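Local coordinates for protein alpha-1,4-endofucoidanase (PDB 6DLH) that hydrolyses the alpha-1,4 bonds within fucoidan chains as a retaining, calcium-bound endo-acting glycoside hydrolase of family 107, at residues A[214-217]-A[218-222]; A[303-306]-A[307-310]; A[387-390]-A[391-395]; A[460-463]-A[464-468]; A[637-640]-A[641-645]. All coordinates share one frame; numbering follows the deposited sequence.

Contact 1: A[214-217]-A[218-222]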
loop_
_atom_site.group_PDB
_atom_site.type_symbol
_atom_site.label_atom_id
_atom_site.label_comp_id
_atom_site.label_asym_id
_atom_site.label_seq_id
_atom_site.Cartn_x
_atom_site.Cartn_y
_atom_site.Cartn_z
ATOM N N GLN A 214 -17.732 2.024 4.086
ATOM C CA GLN A 214 -18.463 1.870 5.337
ATOM C C GLN A 214 -17.528 1.390 6.447
ATOM O O GLN A 214 -17.610 1.859 7.580
ATOM C CB GLN A 214 -19.671 0.950 5.145
ATOM C CG GLN A 214 -20.857 1.651 4.494
ATOM C CD GLN A 214 -22.083 0.780 4.358
ATOM O OE1 GLN A 214 -22.031 -0.340 3.847
ATOM N NE2 GLN A 214 -23.214 1.311 4.796
ATOM N N ARG A 215 -16.634 0.463 6.096
ATOM C CA ARG A 215 -15.616 -0.053 6.993
ATOM C C ARG A 215 -14.764 1.094 7.542
ATOM O O ARG A 215 -14.658 1.264 8.759
ATOM C CB ARG A 215 -14.763 -1.082 6.243
ATOM C CG ARG A 215 -14.076 -2.102 7.137
ATOM C CD ARG A 215 -13.067 -2.948 6.380
ATOM N NE ARG A 215 -13.629 -3.943 5.471
ATOM C CZ ARG A 215 -12.926 -4.611 4.555
ATOM N NH1 ARG A 215 -13.493 -5.578 3.853
ATOM N NH2 ARG A 215 -11.659 -4.309 4.331
ATOM N N TYR A 216 -14.184 1.897 6.636
ATOM C CA TYR A 216 -13.097 2.794 7.005
ATOM C C TYR A 216 -13.619 4.103 7.585
ATOM O O TYR A 216 -12.922 4.728 8.382
ATOM C CB TYR A 216 -12.076 2.917 5.872
ATOM C CG TYR A 216 -11.468 1.591 5.497
ATOM C CD1 TYR A 216 -10.883 0.781 6.459
ATOM C CD2 TYR A 216 -11.497 1.129 4.190
ATOM C CE1 TYR A 216 -10.333 -0.448 6.130
ATOM C CE2 TYR A 216 -10.952 -0.098 3.844
ATOM C CZ TYR A 216 -10.371 -0.892 4.820
ATOM O OH TYR A 216 -9.841 -2.109 4.493
ATOM N N GLY A 217 -14.847 4.490 7.221
ATOM C CA GLY A 217 -15.452 5.679 7.797
ATOM C C GLY A 217 -14.619 6.926 7.510
ATOM O O GLY A 217 -14.165 7.133 6.385
ATOM N N ASP A 218 -14.404 7.742 8.546
ATOM C CA ASP A 218 -13.765 9.037 8.390
ATOM C C ASP A 218 -12.239 8.904 8.354
ATOM O O ASP A 218 -11.527 9.904 8.459
ATOM C CB ASP A 218 -14.254 10.022 9.456
ATOM C CG ASP A 218 -13.719 9.727 10.848
ATOM O OD1 ASP A 218 -12.892 8.790 10.980
ATOM O OD2 ASP A 218 -14.136 10.434 11.795
ATOM N N LEU A 219 -11.737 7.672 8.209
ATOM C CA LEU A 219 -10.311 7.448 8.038
ATOM C C LEU A 219 -9.908 7.800 6.603
ATOM O O LEU A 219 -8.718 7.885 6.292
ATOM C CB LEU A 219 -9.982 5.991 8.382
ATOM C CG LEU A 219 -10.035 5.608 9.868
ATOM C CD1 LEU A 219 -9.773 4.121 10.048
ATOM C CD2 LEU A 219 -9.043 6.410 10.697
ATOM N N ILE A 220 -10.920 8.009 5.746
ATOM C CA ILE A 220 -10.759 8.340 4.335
ATOM C C ILE A 220 -11.372 9.714 4.085
ATOM O O ILE A 220 -12.577 9.877 4.259
ATOM C CB ILE A 220 -11.434 7.267 3.458
ATOM C CG1 ILE A 220 -10.729 5.914 3.585
ATOM C CG2 ILE A 220 -11.528 7.734 2.008
ATOM C CD1 ILE A 220 -11.353 4.809 2.770
ATOM N N ASP A 221 -10.556 10.686 3.648
ATOM C CA ASP A 221 -11.060 12.042 3.471
ATOM C C ASP A 221 -11.454 12.314 2.019
ATOM O O ASP A 221 -12.262 13.201 1.762
ATOM C CB ASP A 221 -10.091 13.109 3.991
ATOM C CG ASP A 221 -9.776 12.963 5.464
ATOM O OD1 ASP A 221 -8.945 12.106 5.795
ATOM O OD2 ASP A 221 -10.368 13.709 6.268
ATOM N N ALA A 222 -10.873 11.561 1.076
ATOM C CA ALA A 222 -11.035 11.851 -0.343
ATOM C C ALA A 222 -10.871 10.571 -1.147
ATOM O O ALA A 222 -10.122 9.693 -0.736
ATOM C CB ALA A 222 -10.029 12.892 -0.789
#
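Y216 and I220 make the tight part of this local contact, at the place where helix 198-216 ends and the chain turns toward strand 222-226. The CD1 methyl of I220 comes up beside Y216, 3.7 Å from CB and 3.9 Å from CD2, and the two side chains cross obliquely. With chi1 at -66°, CG1 of I220 lies opposite its own carbonyl carbon, and the extended second torsion carries CD1 on to the tyrosine. The turn itself is backbone-bonded. L219 N donates to Y216 O at 3.2 Å, and the same oxygen has L219 CB close by at 3.2 Å. I220 N reaches G217 O only weakly, at 3.4 Å. G217 makes the break from the helix with positive phi (60°), and a side chain there would run into the next backbone nitrogen. The Y216 ring carries CB of R215 over the centre of one face, while NH2 of R215 gives its hydroxyl a bond of 2.9 Å between NH2 and OH, tilted 17° from the guanidinium plane. That hydroxyl is also bonded to D128, and L130 and L134 of helix 129-139 pack on the tyrosine. The loose side is that of D218, which points away on the exposed side, where OD1 has a weak, long ion pair with R138. The chemistry is thus divided: carbon contacts and backbone bonds seal the inner side of the turn, while the hydroxyl of the buried tyrosine, bonded to R215 and D128, probably keeps the far end of the ring in place.

Contact 2: A[303-306]-A[307-310]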
loop_
_atom_site.group_PDB
_atom_site.type_symbol
_atom_site.label_atom_id
_atom_site.label_comp_id
_atom_site.label_asym_id
_atom_site.label_seq_id
_atom_site.Cartn_x
_atom_site.Cartn_y
_atom_site.Cartn_z
ATOM N N VAL A 303 6.933 18.298 -18.096
ATOM C CA VAL A 303 7.395 19.619 -18.512
ATOM C C VAL A 303 8.328 19.548 -19.724
ATOM O O VAL A 303 8.916 20.572 -20.087
ATOM C CB VAL A 303 8.022 20.436 -17.361
ATOM C CG1 VAL A 303 7.035 20.692 -16.233
ATOM C CG2 VAL A 303 9.309 19.830 -16.834
ATOM N N VAL A 304 8.484 18.355 -20.325
ATOM C CA VAL A 304 9.227 18.191 -21.569
ATOM C C VAL A 304 8.390 17.361 -22.547
ATOM O O VAL A 304 7.921 16.283 -22.190
ATOM C CB VAL A 304 10.624 17.564 -21.352
ATOM C CG1 VAL A 304 11.366 17.365 -22.670
ATOM C CG2 VAL A 304 11.493 18.372 -20.399
ATOM N N PRO A 305 8.167 17.803 -23.814
ATOM C CA PRO A 305 8.669 19.082 -24.328
ATOM C C PRO A 305 8.132 20.350 -23.659
ATOM O O PRO A 305 7.127 20.332 -22.944
ATOM C CB PRO A 305 8.305 19.077 -25.820
ATOM C CG PRO A 305 7.195 18.048 -25.945
ATOM C CD PRO A 305 7.437 17.039 -24.840
ATOM N N GLU A 306 8.837 21.448 -23.935
ATOM C CA GLU A 306 8.795 22.719 -23.229
ATOM C C GLU A 306 7.389 23.317 -23.141
ATOM O O GLU A 306 7.078 24.003 -22.167
ATOM C CB GLU A 306 9.679 23.687 -24.011
ATOM C CG GLU A 306 10.493 24.610 -23.138
ATOM C CD GLU A 306 11.667 25.176 -23.916
ATOM O OE1 GLU A 306 11.521 25.398 -25.153
ATOM O OE2 GLU A 306 12.732 25.369 -23.292
ATOM N N ALA A 307 6.567 23.110 -24.179
ATOM C CA ALA A 307 5.189 23.582 -24.203
ATOM C C ALA A 307 4.423 23.079 -22.976
ATOM O O ALA A 307 3.594 23.807 -22.431
ATOM C CB ALA A 307 4.503 23.152 -25.483
ATOM N N LEU A 308 4.708 21.841 -22.541
ATOM C CA LEU A 308 4.038 21.270 -21.376
ATOM C C LEU A 308 4.381 22.062 -20.109
ATOM O O LEU A 308 3.534 22.214 -19.223
ATOM C CB LEU A 308 4.385 19.783 -21.231
ATOM C CG LEU A 308 3.955 18.876 -22.386
ATOM C CD1 LEU A 308 4.358 17.436 -22.113
ATOM C CD2 LEU A 308 2.452 18.972 -22.642
ATOM N N TYR A 309 5.609 22.596 -20.041
ATOM C CA TYR A 309 5.969 23.436 -18.904
ATOM C C TYR A 309 4.968 24.592 -18.780
ATOM O O TYR A 309 4.454 24.862 -17.696
ATOM C CB TYR A 309 7.421 23.934 -18.990
ATOM C CG TYR A 309 7.856 24.634 -17.727
ATOM C CD1 TYR A 309 7.383 25.903 -17.414
ATOM C CD2 TYR A 309 8.673 24.001 -16.800
ATOM C CE1 TYR A 309 7.720 26.531 -16.226
ATOM C CE2 TYR A 309 9.032 24.622 -15.614
ATOM C CZ TYR A 309 8.555 25.891 -15.329
ATOM O OH TYR A 309 8.881 26.507 -14.156
ATOM N N THR A 310 4.690 25.264 -19.900
ATOM C CA THR A 310 3.773 26.389 -19.937
ATOM C C THR A 310 2.365 25.936 -19.565
ATOM O O THR A 310 1.715 26.575 -18.738
ATOM C CB THR A 310 3.724 27.002 -21.341
ATOM O OG1 THR A 310 5.006 27.563 -21.605
ATOM C CG2 THR A 310 2.643 28.049 -21.505
HETATM O O HOH W 1 7.004 26.770 -23.049
#
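The ring of Y309 meets V303 obliquely, its CD2 lying 3.7 Å from V303 CB. V303 CG1 is equally near that ring atom, and the two side chains run side by side, pointing the same way. Y309 also packs edge-to-face with the ring of W367, whose NE1 is hydrogen-bonded to the tyrosine hydroxyl, so the ring is held at its tip as well as along its flank. A second flat group is the cis peptide joining V304 to P305: CD1 of L308 rests 3.7 Å from V304 O and 4.1 Å from P305 CD. L308 reaches it because its CG is opposite its own carbonyl carbon (chi1 -62°), which turns the branch back toward the loop. Y309 takes the other course, CG anti to N at chi1 -172°, and so leans toward V303. Underneath, L308 N donates to P305 O at 2.9 Å, while the bond from Y309 N to E306 O is weak. E306 O has a further partner in a water, which donates to it at 2.9 Å and also bonds T310 OG1, tying the first turn together on its exposed side. This is the start of helix 307-321, entered from the long loop that follows strand 266-269. V303 of the loop touches W367, and Y309 of the helix touches Q363, both of helix 361-372; both also meet the loop at L359, and the side of E306 and T310 faces outward.

Contact 3: A[387-390]-A[391-395]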
loop_
_atom_site.group_PDB
_atom_site.type_symbol
_atom_site.label_atom_id
_atom_site.label_comp_id
_atom_site.label_asym_id
_atom_site.label_seq_id
_atom_site.Cartn_x
_atom_site.Cartn_y
_atom_site.Cartn_z
ATOM N N THR A 387 9.398 0.510 -6.058
ATOM C CA THR A 387 8.006 0.307 -5.694
ATOM C C THR A 387 7.563 -1.143 -5.896
ATOM O O THR A 387 6.563 -1.558 -5.318
ATOM C CB THR A 387 7.100 1.282 -6.455
ATOM O OG1 THR A 387 7.382 1.101 -7.845
ATOM C CG2 THR A 387 7.316 2.722 -6.041
ATOM N N ASN A 388 8.292 -1.900 -6.728
ATOM C CA ASN A 388 7.935 -3.274 -7.068
ATOM C C ASN A 388 8.129 -4.189 -5.858
ATOM O O ASN A 388 9.259 -4.436 -5.453
ATOM C CB ASN A 388 8.767 -3.766 -8.256
ATOM C CG ASN A 388 8.465 -5.185 -8.700
ATOM O OD1 ASN A 388 7.709 -5.912 -8.056
ATOM N ND2 ASN A 388 9.058 -5.584 -9.813
ATOM N N LEU A 389 7.024 -4.711 -5.311
ATOM C CA LEU A 389 7.056 -5.527 -4.104
ATOM C C LEU A 389 7.765 -6.864 -4.328
ATOM O O LEU A 389 8.123 -7.531 -3.361
ATOM C CB LEU A 389 5.628 -5.761 -3.598
ATOM C CG LEU A 389 4.878 -4.535 -3.073
ATOM C CD1 LEU A 389 3.416 -4.873 -2.791
ATOM C CD2 LEU A 389 5.537 -3.974 -1.824
ATOM N N GLU A 390 7.967 -7.259 -5.593
ATOM C CA GLU A 390 8.603 -8.532 -5.908
ATOM C C GLU A 390 10.113 -8.356 -6.076
ATOM O O GLU A 390 10.814 -9.331 -6.343
ATOM C CB GLU A 390 8.023 -9.136 -7.192
ATOM C CG GLU A 390 6.532 -9.431 -7.133
ATOM C CD GLU A 390 5.896 -9.850 -8.456
ATOM O OE1 GLU A 390 6.424 -9.473 -9.526
ATOM O OE2 GLU A 390 4.866 -10.558 -8.415
ATOM N N ASN A 391 10.608 -7.117 -5.930
ATOM C CA ASN A 391 12.001 -6.814 -6.229
ATOM C C ASN A 391 12.609 -5.977 -5.103
ATOM O O ASN A 391 13.137 -4.894 -5.347
ATOM C CB ASN A 391 12.144 -6.135 -7.598
ATOM C CG ASN A 391 13.568 -6.029 -8.104
ATOM O OD1 ASN A 391 14.446 -6.785 -7.697
ATOM N ND2 ASN A 391 13.805 -5.104 -9.020
ATOM N N ALA A 392 12.546 -6.498 -3.873
ATOM C CA ALA A 392 13.184 -5.869 -2.724
ATOM C C ALA A 392 12.741 -4.409 -2.631
ATOM O O ALA A 392 13.543 -3.501 -2.820
ATOM C CB ALA A 392 14.691 -5.991 -2.819
ATOM N N PRO A 393 11.461 -4.133 -2.305
ATOM C CA PRO A 393 10.947 -2.766 -2.362
ATOM C C PRO A 393 11.642 -1.865 -1.342
ATOM O O PRO A 393 12.037 -2.313 -0.265
ATOM C CB PRO A 393 9.454 -2.919 -2.019
ATOM C CG PRO A 393 9.365 -4.216 -1.232
ATOM C CD PRO A 393 10.483 -5.092 -1.767
ATOM N N VAL A 394 11.811 -0.593 -1.716
ATOM C CA VAL A 394 12.246 0.440 -0.793
ATOM C C VAL A 394 11.180 1.531 -0.832
ATOM O O VAL A 394 11.139 2.338 -1.753
ATOM C CB VAL A 394 13.653 0.956 -1.155
ATOM C CG1 VAL A 394 14.162 1.998 -0.167
ATOM C CG2 VAL A 394 14.655 -0.182 -1.308
ATOM N N LEU A 395 10.284 1.507 0.155
ATOM C CA LEU A 395 9.062 2.286 0.085
ATOM C C LEU A 395 9.232 3.588 0.863
ATOM O O LEU A 395 8.363 3.984 1.633
ATOM C CB LEU A 395 7.893 1.434 0.596
ATOM C CG LEU A 395 7.636 0.135 -0.172
ATOM C CD1 LEU A 395 6.483 -0.626 0.455
ATOM C CD2 LEU A 395 7.325 0.419 -1.637
HETATM O O HOH W 2 11.208 -3.327 -9.970
#
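N388 and N391 are the ends of a type I beta turn, closed by N391 N donating to N388 O at 3.0 Å. The side chain of N388 adds an Asx turn inside it. Its CG stands anti to the backbone N (chi1 -180°), which lets OD1 accept from E390 N at 2.8 Å in a fairly straight bond. The other end of that amide faces N391: ND2 lies 3.8 Å from N391 CB, the two side chains cross at about a right angle, and their amide planes are turned 70° apart. A water accepts from both ND2 atoms, 3.1 Å from that of N388 and 3.3 Å from that of N391, and so links the two amides on the outer side of the turn. An alanine at N388 removes the amide, and E390 N would probably lose its acceptor and the water one of its two donors, leaving the turn less firmly set. The other side of the turn is apolar. CD2 of L389 touches P393 CG at 3.9 Å, the side chain and the proline ring crossing at about a right angle, and has CD1 of L395 a little further off at 4.2 Å. The turn lies in the loop after strand 377-379 and hands the chain to the short strand 394-395, which comes before helix 399-415. V394 pairs back with R386 within the loop, while backbone bonds of T387 and L389 to E53 and a salt bridge from E390 to R54 fasten the turn to the segment after strand 46-49.

Contact 4: A[460-463]-A[464-468]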
loop_
_atom_site.group_PDB
_atom_site.type_symbol
_atom_site.label_atom_id
_atom_site.label_comp_id
_atom_site.label_asym_id
_atom_site.label_seq_id
_atom_site.Cartn_x
_atom_site.Cartn_y
_atom_site.Cartn_z
ATOM N N LEU A 460 1.708 28.317 25.638
ATOM C CA LEU A 460 0.675 27.368 25.255
ATOM C C LEU A 460 -0.250 27.168 26.449
ATOM O O LEU A 460 0.217 26.912 27.559
ATOM C CB LEU A 460 1.291 26.030 24.829
ATOM C CG LEU A 460 0.278 24.901 24.601
ATOM C CD1 LEU A 460 -0.422 25.042 23.253
ATOM C CD2 LEU A 460 0.925 23.528 24.719
ATOM N N THR A 461 -1.556 27.277 26.195
ATOM C CA THR A 461 -2.570 27.046 27.211
ATOM C C THR A 461 -3.823 26.503 26.534
ATOM O O THR A 461 -3.847 26.332 25.319
ATOM C CB THR A 461 -2.779 28.293 28.085
ATOM O OG1 THR A 461 -3.714 27.954 29.114
ATOM C CG2 THR A 461 -3.224 29.515 27.307
ATOM N N ALA A 462 -4.852 26.213 27.334
ATOM C CA ALA A 462 -6.058 25.575 26.829
ATOM C C ALA A 462 -7.286 26.386 27.235
ATOM O O ALA A 462 -7.190 27.290 28.072
ATOM C CB ALA A 462 -6.139 24.159 27.348
ATOM N N SER A 463 -8.421 26.064 26.596
ATOM C CA SER A 463 -9.730 26.569 26.978
ATOM C C SER A 463 -10.801 25.560 26.570
ATOM O O SER A 463 -10.684 24.909 25.533
ATOM C CB SER A 463 -10.000 27.946 26.416
ATOM O OG SER A 463 -9.952 27.944 24.996
ATOM N N GLY A 464 -11.841 25.442 27.404
ATOM C CA GLY A 464 -12.840 24.396 27.261
ATOM C C GLY A 464 -12.852 23.466 28.473
ATOM O O GLY A 464 -12.537 23.897 29.583
ATOM N N THR A 465 -13.189 22.186 28.237
ATOM C CA THR A 465 -13.443 21.218 29.295
ATOM C C THR A 465 -12.329 20.172 29.338
ATOM O O THR A 465 -12.342 19.211 28.569
ATOM C CB THR A 465 -14.844 20.603 29.148
ATOM O OG1 THR A 465 -15.787 21.675 29.204
ATOM C CG2 THR A 465 -15.169 19.571 30.206
ATOM N N LEU A 466 -11.398 20.355 30.282
ATOM C CA LEU A 466 -10.211 19.521 30.406
ATOM C C LEU A 466 -10.362 18.565 31.586
ATOM O O LEU A 466 -11.112 18.846 32.524
ATOM C CB LEU A 466 -8.993 20.423 30.627
ATOM C CG LEU A 466 -8.346 20.999 29.370
ATOM C CD1 LEU A 466 -9.181 22.140 28.805
ATOM C CD2 LEU A 466 -6.935 21.480 29.684
ATOM N N PRO A 467 -9.640 17.415 31.588
ATOM C CA PRO A 467 -9.558 16.568 32.781
ATOM C C PRO A 467 -8.995 17.369 33.954
ATOM O O PRO A 467 -8.039 18.132 33.790
ATOM C CB PRO A 467 -8.587 15.452 32.363
ATOM C CG PRO A 467 -8.667 15.417 30.845
ATOM C CD PRO A 467 -8.882 16.863 30.449
ATOM N N ALA A 468 -9.632 17.218 35.125
ATOM C CA ALA A 468 -9.193 17.867 36.347
ATOM C C ALA A 468 -7.771 17.420 36.684
ATOM O O ALA A 468 -7.035 18.143 37.361
ATOM C CB ALA A 468 -10.149 17.539 37.473
#
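L466 reaches back to A462 through its two torsions: chi1 of -84° sets CG roughly opposite its own carbonyl carbon, and chi2 of 76° turns the fork so that both methyls face A462. CD2 is the nearer, 3.6 Å from the alanine CB, and CD1 follows at 3.9 Å. The alanine methyl therefore sits against the open end of the leucine fork, and the touch is purely apolar. L466 CD1 also lies 4.4 Å from S463 C, grazing the backbone beside G464. No hydrogen bond joins the two segments; across them the side-chain contact is this apolar one. G464 supplies the shape of the bend: its phi of 117° is paired with a strongly negative psi, and a side chain there would jam against the carbonyl oxygen of S463. The CB of S463 points away from the following loop. T461 and S463 are held to strand 494-502 by backbone bonds to M499 and E497, while L466 rests on F496 and P467 on Y494 of the same strand. Strand 459-464 lies at the margin of a three-stranded antiparallel sheet, and the loop beyond it leads toward strand 471-476. The outermost strand of an Ig-like beta sheet here runs into a surface loop, in the first such domain of the chain, a putative member of the E-set group, away from the annotated calcium sites.

Contact 5: A[637-640]-A[641-645]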
loop_
_atom_site.group_PDB
_atom_site.type_symbol
_atom_site.label_atom_id
_atom_site.label_comp_id
_atom_site.label_asym_id
_atom_site.label_seq_id
_atom_site.Cartn_x
_atom_site.Cartn_y
_atom_site.Cartn_z
ATOM N N VAL A 637 16.818 -38.316 -5.190
ATOM C CA VAL A 637 15.680 -38.902 -5.892
ATOM C C VAL A 637 15.655 -38.568 -7.389
ATOM O O VAL A 637 15.409 -39.460 -8.205
ATOM C CB VAL A 637 14.349 -38.518 -5.214
ATOM N N TRP A 638 15.868 -37.286 -7.736
ATOM C CA TRP A 638 15.607 -36.714 -9.056
ATOM C C TRP A 638 14.103 -36.556 -9.269
ATOM O O TRP A 638 13.314 -37.342 -8.750
ATOM C CB TRP A 638 16.255 -37.501 -10.208
ATOM C CG TRP A 638 17.754 -37.462 -10.265
ATOM C CD1 TRP A 638 18.617 -38.382 -9.738
ATOM C CD2 TRP A 638 18.578 -36.474 -10.912
ATOM N NE1 TRP A 638 19.916 -38.031 -10.000
ATOM C CE2 TRP A 638 19.924 -36.867 -10.721
ATOM C CE3 TRP A 638 18.318 -35.303 -11.635
ATOM C CZ2 TRP A 638 20.997 -36.126 -11.221
ATOM C CZ3 TRP A 638 19.377 -34.571 -12.123
ATOM C CH2 TRP A 638 20.698 -34.977 -11.918
ATOM N N SER A 639 13.718 -35.540 -10.056
ATOM C CA SER A 639 12.319 -35.249 -10.333
ATOM C C SER A 639 11.700 -36.358 -11.177
ATOM O O SER A 639 10.508 -36.640 -11.061
ATOM C CB SER A 639 12.166 -33.910 -11.009
ATOM O OG SER A 639 12.801 -33.909 -12.278
ATOM N N SER A 640 12.534 -36.972 -12.027
ATOM C CA SER A 640 12.103 -37.980 -12.981
ATOM C C SER A 640 13.301 -38.845 -13.368
ATOM O O SER A 640 14.443 -38.457 -13.115
ATOM C CB SER A 640 11.489 -37.323 -14.187
ATOM O OG SER A 640 10.966 -38.289 -15.081
ATOM N N PRO A 641 13.088 -40.062 -13.928
ATOM C CA PRO A 641 14.177 -40.843 -14.520
ATOM C C PRO A 641 14.753 -40.209 -15.787
ATOM O O PRO A 641 15.958 -40.283 -16.022
ATOM C CB PRO A 641 13.536 -42.209 -14.826
ATOM C CG PRO A 641 12.285 -42.243 -13.970
ATOM C CD PRO A 641 11.814 -40.804 -13.926
ATOM N N ILE A 642 13.884 -39.595 -16.602
ATOM C CA ILE A 642 14.321 -38.862 -17.782
ATOM C C ILE A 642 13.970 -37.382 -17.634
ATOM O O ILE A 642 12.808 -36.994 -17.756
ATOM C CB ILE A 642 13.741 -39.446 -19.088
ATOM C CG1 ILE A 642 14.034 -40.939 -19.241
ATOM C CG2 ILE A 642 14.243 -38.650 -20.284
ATOM C CD1 ILE A 642 13.413 -41.559 -20.478
ATOM N N LEU A 643 15.003 -36.566 -17.397
ATOM C CA LEU A 643 14.886 -35.120 -17.440
ATOM C C LEU A 643 15.042 -34.666 -18.887
ATOM O O LEU A 643 16.161 -34.543 -19.384
ATOM C CB LEU A 643 15.950 -34.486 -16.535
ATOM C CG LEU A 643 15.532 -34.254 -15.083
ATOM C CD1 LEU A 643 15.462 -35.564 -14.308
ATOM C CD2 LEU A 643 16.477 -33.281 -14.391
ATOM N N ASN A 644 13.899 -34.453 -19.552
ATOM C CA ASN A 644 13.852 -33.921 -20.904
ATOM C C ASN A 644 14.040 -32.405 -20.840
ATOM O O ASN A 644 13.189 -31.695 -20.308
ATOM C CB ASN A 644 12.555 -34.325 -21.613
ATOM C CG ASN A 644 12.607 -34.131 -23.115
ATOM O OD1 ASN A 644 13.653 -33.795 -23.671
ATOM N ND2 ASN A 644 11.483 -34.348 -23.782
ATOM N N LEU A 645 15.167 -31.925 -21.387
ATOM C CA LEU A 645 15.604 -30.545 -21.241
ATOM C C LEU A 645 15.311 -29.743 -22.509
ATOM O O LEU A 645 14.677 -30.238 -23.438
ATOM C CB LEU A 645 17.098 -30.532 -20.897
ATOM C CG LEU A 645 17.447 -30.221 -19.442
ATOM C CD1 LEU A 645 16.603 -31.032 -18.468
ATOM C CD2 LEU A 645 18.932 -30.437 -19.178
#
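L643 points its end back over the bend at S640 and P641, reaching W638, S639 and S640. From CB the chain runs to CG, which lies 3.9 Å from the hydroxyl oxygen OG of S639. CD1 goes deepest into the bend: it is 3.3 Å from the carbonyl oxygen of S640 and 3.7 Å from S639 OG, so this methyl fits among polar atoms that it cannot bond. CD2 turns to the tryptophan, approaching the edge of the indole near its plane at 3.9 Å from W638 CE3, with CZ3 of W638 just as near. With chi1 at -90° and chi2 at 73°, CD2 lies at the indole edge, and CD1 spans from the serine oxygens to the same CE3. Beside them S640 OG, anti to its own N, gives a weak bond of 3.5 Å to I642 O, the one hydrogen bond across the bend. An alanine in place of L643 has neither methyl, and the indole edge and the S640 carbonyl would probably lose their cover, with a gap opening between them. The side chain of W638 is about 12 Å from a bound calcium ion. The loop 637-640 here leads into strand 642-649, which pairs with strand 720-729 through bonds of L643 to E723 and L725. W638 packs on A722 of that strand and on F711 and L713 of strand 705-713, while L643 also meets L658 of strand 654-659.

Overall arrangement
The five contacts follow one another in number order along the chain, each closing before the next opens, and none touches another. Contacts 1 to 3 lie in the catalytic part, built on the seven-stranded parallel sheet: contact 1 leads into strand 222-226 of it, contact 2 begins helix 307-321, and contact 3 follows strand 377-379. Their centres are about 27 to 37 Å apart. Contacts 4 and 5 belong to Ig-like domains, the first and the third of the chain, with centres about 77 Å apart on opposite sides of its centre. The chain thus couples a compact hydrolase part to an extended train of beta domains, each carrying its own calcium site.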